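TbpB (Actinobacillus pleuropneumoniae, PDB 3HOL) probably binds host transferrin at the bacterial surface, as a lipoprotein part of the transferrin receptor used to acquire iron. Local coordinates at residues Trp382-Gln385 with Asn391-Ala394; Ala384-Glu389 with Val465-Val470. One frame throughout, in Å; residues are numbered along the deposited sequence.

Contact 1: residues Trp382-Gln385 with Asn391-Ala394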
# COMPACT_ATOMS: atom_id res chain seq x y z
N TRP A 382 -13.17 10.53 18.61
CA TRP A 382 -11.76 10.23 18.70
C TRP A 382 -11.53 9.02 19.60
O TRP A 382 -12.44 8.56 20.28
CB TRP A 382 -10.97 11.47 19.14
CG TRP A 382 -11.33 12.08 20.50
CD1 TRP A 382 -12.59 12.35 21.00
CD2 TRP A 382 -10.40 12.52 21.51
NE1 TRP A 382 -12.50 12.93 22.25
CE2 TRP A 382 -11.17 13.03 22.60
CE3 TRP A 382 -9.00 12.54 21.60
CZ2 TRP A 382 -10.57 13.54 23.76
CZ3 TRP A 382 -8.40 13.04 22.73
CH2 TRP A 382 -9.19 13.54 23.81
N ASP A 383 -10.32 8.46 19.50
CA ASP A 383 -9.80 7.41 20.38
C ASP A 383 -8.45 7.93 20.89
O ASP A 383 -7.67 8.54 20.13
CB ASP A 383 -9.58 6.08 19.63
CG ASP A 383 -10.86 5.36 19.30
OD1 ASP A 383 -11.52 4.85 20.23
OD2 ASP A 383 -11.22 5.29 18.10
N ALA A 384 -8.19 7.71 22.17
CA ALA A 384 -7.03 8.30 22.81
C ALA A 384 -6.73 7.62 24.13
O ALA A 384 -7.59 7.00 24.76
CB ALA A 384 -7.24 9.81 23.05
N GLN A 385 -5.47 7.75 24.53
CA GLN A 385 -5.08 7.44 25.88
C GLN A 385 -4.18 8.54 26.40
O GLN A 385 -3.29 9.02 25.69
CB GLN A 385 -4.40 6.08 25.93
CG GLN A 385 -4.15 5.60 27.31
CD GLN A 385 -3.29 4.37 27.30
OE1 GLN A 385 -3.70 3.35 26.77
NE2 GLN A 385 -2.10 4.46 27.86
N ASN A 391 -4.36 6.38 34.32
CA ASN A 391 -4.73 6.33 32.89
C ASN A 391 -6.12 6.92 32.61
O ASN A 391 -7.00 6.88 33.48
CB ASN A 391 -4.70 4.89 32.34
CG ASN A 391 -3.32 4.29 32.38
OD1 ASN A 391 -2.32 4.92 31.97
ND2 ASN A 391 -3.24 3.05 32.87
N TRP A 392 -6.31 7.43 31.39
CA TRP A 392 -7.60 8.01 30.94
C TRP A 392 -7.73 7.68 29.47
O TRP A 392 -6.73 7.68 28.76
CB TRP A 392 -7.56 9.54 31.12
CG TRP A 392 -8.74 10.31 30.59
CD1 TRP A 392 -9.82 10.79 31.32
CD2 TRP A 392 -8.95 10.78 29.23
NE1 TRP A 392 -10.67 11.49 30.49
CE2 TRP A 392 -10.17 11.50 29.21
CE3 TRP A 392 -8.22 10.65 28.03
CZ2 TRP A 392 -10.69 12.08 28.04
CZ3 TRP A 392 -8.74 11.23 26.86
CH2 TRP A 392 -9.96 11.93 26.88
N VAL A 393 -8.95 7.40 29.01
CA VAL A 393 -9.18 7.00 27.60
C VAL A 393 -10.40 7.72 26.99
O VAL A 393 -11.36 8.11 27.69
CB VAL A 393 -9.33 5.46 27.39
CG1 VAL A 393 -8.13 4.67 27.99
CG2 VAL A 393 -10.65 4.92 27.95
N ALA A 394 -10.29 7.93 25.68
CA ALA A 394 -11.38 8.35 24.85
C ALA A 394 -11.69 7.15 23.96
O ALA A 394 -10.79 6.55 23.37
CB ALA A 394 -10.97 9.56 24.04
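Trp382 and Ala394 meet across two antiparallel strands of a beta hairpin. Trp382 CG sits between its backbone N and carbonyl carbon (chi1 60°), which turns the indole toward the neighbouring strand. Beyond CB and CG the ring slides under Ala394: Trp382 CD2 and CE2 lie 3.9 and 3.8 Å from Ala394 CB. This methyl stands over the middle of the six-membered ring as a CH-pi contact, 17° off the ring normal. Trp382 NE1, still beside the methyl, donates to Phe422 O. At the far end, CZ2 and CH2 reach Trp392. CH2 of Trp382 and CH2 of Trp392 are 3.6 Å apart. The two ring planes are oblique, at 46°, with Trp382 CZ2 in the plane of the Trp392 ring at its edge. The Trp392 NE1 bonds to Asp423 OD2.

Ala384 and Ala394 form a hydrogen-bonded pair. Ala384 N donates to Ala394 O at 3.1 Å, and Ala394 N donates to Ala384 O at 3.0 Å. Their CB atoms lie 3.9 Å apart, on the same face as the indoles. On the other face Gln385 CG lies 4.1 Å from Val393 CG1.

The chemistry is therefore divided. Backbone bonds fix the register of the hairpin, while small methyls and two indoles make a buried apolar face. Each indole N-H is satisfied from outside the hairpin.

Contact 2: residues Ala384-Glu389 with Val465-Val470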
# COMPACT_ATOMS: atom_id res chain seq x y z
N ALA A 384 -8.19 7.71 22.17
CA ALA A 384 -7.03 8.30 22.81
C ALA A 384 -6.73 7.62 24.13
O ALA A 384 -7.59 7.00 24.76
CB ALA A 384 -7.24 9.81 23.05
N GLN A 385 -5.47 7.75 24.53
CA GLN A 385 -5.08 7.44 25.88
C GLN A 385 -4.18 8.54 26.40
O GLN A 385 -3.29 9.02 25.69
CB GLN A 385 -4.40 6.08 25.93
CG GLN A 385 -4.15 5.60 27.31
CD GLN A 385 -3.29 4.37 27.30
OE1 GLN A 385 -3.70 3.35 26.77
NE2 GLN A 385 -2.10 4.46 27.86
N VAL A 386 -4.46 8.97 27.63
CA VAL A 386 -3.65 9.97 28.30
C VAL A 386 -3.18 9.34 29.60
O VAL A 386 -3.98 8.73 30.30
CB VAL A 386 -4.41 11.28 28.55
CG1 VAL A 386 -3.45 12.32 29.13
CG2 VAL A 386 -5.06 11.85 27.25
N SER A 387 -1.89 9.48 29.90
CA SER A 387 -1.29 8.80 31.08
C SER A 387 -0.36 9.68 31.90
O SER A 387 0.44 10.47 31.34
CB SER A 387 -0.51 7.55 30.67
OG SER A 387 -1.36 6.58 30.11
N LYS A 388 -0.44 9.50 33.22
CA LYS A 388 0.48 10.11 34.15
C LYS A 388 0.66 9.15 35.30
O LYS A 388 1.15 8.04 35.09
CB LYS A 388 -0.07 11.44 34.65
CG LYS A 388 0.61 12.59 34.03
CD LYS A 388 1.74 13.10 34.85
CE LYS A 388 1.47 14.52 35.26
NZ LYS A 388 2.52 15.01 36.20
N GLU A 389 0.24 9.53 36.52
CA GLU A 389 0.11 8.53 37.62
C GLU A 389 -1.04 7.57 37.31
O GLU A 389 -0.99 6.39 37.66
CB GLU A 389 -0.12 9.20 38.97
CG GLU A 389 0.99 10.09 39.41
CD GLU A 389 0.78 11.53 39.01
OE1 GLU A 389 0.01 11.80 38.07
OE2 GLU A 389 1.41 12.41 39.63
N VAL A 465 -3.14 16.78 34.40
CA VAL A 465 -2.20 16.76 33.29
C VAL A 465 -2.29 18.05 32.48
O VAL A 465 -3.39 18.59 32.28
CB VAL A 465 -2.41 15.55 32.34
CG1 VAL A 465 -2.38 14.27 33.11
CG2 VAL A 465 -3.73 15.69 31.55
N LYS A 466 -1.15 18.54 32.01
CA LYS A 466 -1.09 19.68 31.09
C LYS A 466 -0.22 19.37 29.88
O LYS A 466 0.81 18.69 30.00
CB LYS A 466 -0.55 20.92 31.80
CG LYS A 466 -1.33 21.27 33.06
CD LYS A 466 -0.68 22.38 33.84
CE LYS A 466 -1.37 22.53 35.20
NZ LYS A 466 -0.81 23.67 36.00
N PHE A 467 -0.64 19.87 28.71
CA PHE A 467 0.15 19.74 27.50
C PHE A 467 0.21 21.08 26.77
O PHE A 467 -0.80 21.80 26.71
CB PHE A 467 -0.45 18.66 26.58
CG PHE A 467 -0.33 17.26 27.11
CD1 PHE A 467 0.87 16.54 26.94
CD2 PHE A 467 -1.38 16.67 27.81
CE1 PHE A 467 1.00 15.24 27.46
CE2 PHE A 467 -1.27 15.36 28.33
CZ PHE A 467 -0.07 14.64 28.15
N ASN A 468 1.39 21.43 26.27
CA ASN A 468 1.55 22.53 25.33
C ASN A 468 2.42 22.18 24.13
O ASN A 468 3.33 21.34 24.26
CB ASN A 468 2.16 23.75 26.03
CG ASN A 468 1.23 24.34 27.03
OD1 ASN A 468 0.48 25.29 26.72
ND2 ASN A 468 1.22 23.75 28.23
N ASP A 469 2.16 22.81 22.98
CA ASP A 469 3.02 22.69 21.80
C ASP A 469 3.25 21.23 21.32
O ASP A 469 4.32 20.88 20.77
CB ASP A 469 4.38 23.43 22.02
CG ASP A 469 4.44 24.84 21.35
OD1 ASP A 469 3.50 25.24 20.62
OD2 ASP A 469 5.47 25.55 21.52
N VAL A 470 2.23 20.37 21.51
CA VAL A 470 2.25 18.99 20.97
C VAL A 470 1.92 19.01 19.49
O VAL A 470 0.90 19.55 19.08
CB VAL A 470 1.26 18.09 21.71
CG1 VAL A 470 1.26 16.67 21.15
CG2 VAL A 470 1.63 18.08 23.20
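Val386 meets Val465 and Phe467 where the end of strand 375-387 passes the loop that leads to strand 470-477. Gln385, just before it, lies on the other face of the strand. Gln385 NE2 reaches past Val386 and donates to Ser387 OG at 3.2 Å, with the hydroxyl tilted 19° from the amide plane.

Val386 points toward the loop. Its CG1 lies anti to the backbone N (chi1 -175°) and makes both of its contacts there. Val386 CG1 lies 3.8 Å from Phe467 CE2, at the ring edge and near its plane. Val386 CG1 also lies 4.2 Å from Val465 CG2. Val497 of strand 495-508 touches both Val386 and Phe467, so the three side chains form one apolar group.

Ser387 points away from the loop. Its OG also bonds to Asn391 OD1, so Ser387 OG links the ends of the two hairpin strands. Past Ser387 the strand ends. Lys388 follows in the turn and points toward the loop too. Its chain bends beyond CG, and the aliphatic part does the touching. Lys388 CG lies 3.6 Å from Val465 CG1, with the two side chains running past each other in opposite directions. Leu455 packs on both Lys388 and Val465.

No hydrogen bond crosses between the segments. The loop is tied instead to Thr448, whose OG1 accepts from Phe467 N. The arrangement is that of a beta barrel end: apolar side chains of a connecting loop pack on a hairpin strand of the barrel in this lobe of TbpB.

In the fold
Contacts 1 and 2 have centres about 10 Å apart and share Ala384 and Gln385 of strand 375-387. Along the chain they start from this one strand. Contact 1 goes on to its hairpin partner, strand 391-394, only a few residues later. Contact 2 reaches residues 465-470 some 76 residues on, after strands 405-411 to 441-447. A probable hydrogen bond from Val386 N to Trp392 O, 2.8 Å long, joins the two directly. All four segments belong to one barrel, at one end of the elongated molecule. Strand 375-387 thus takes part in both a local strand pairing and the packing of a distant loop against the barrel.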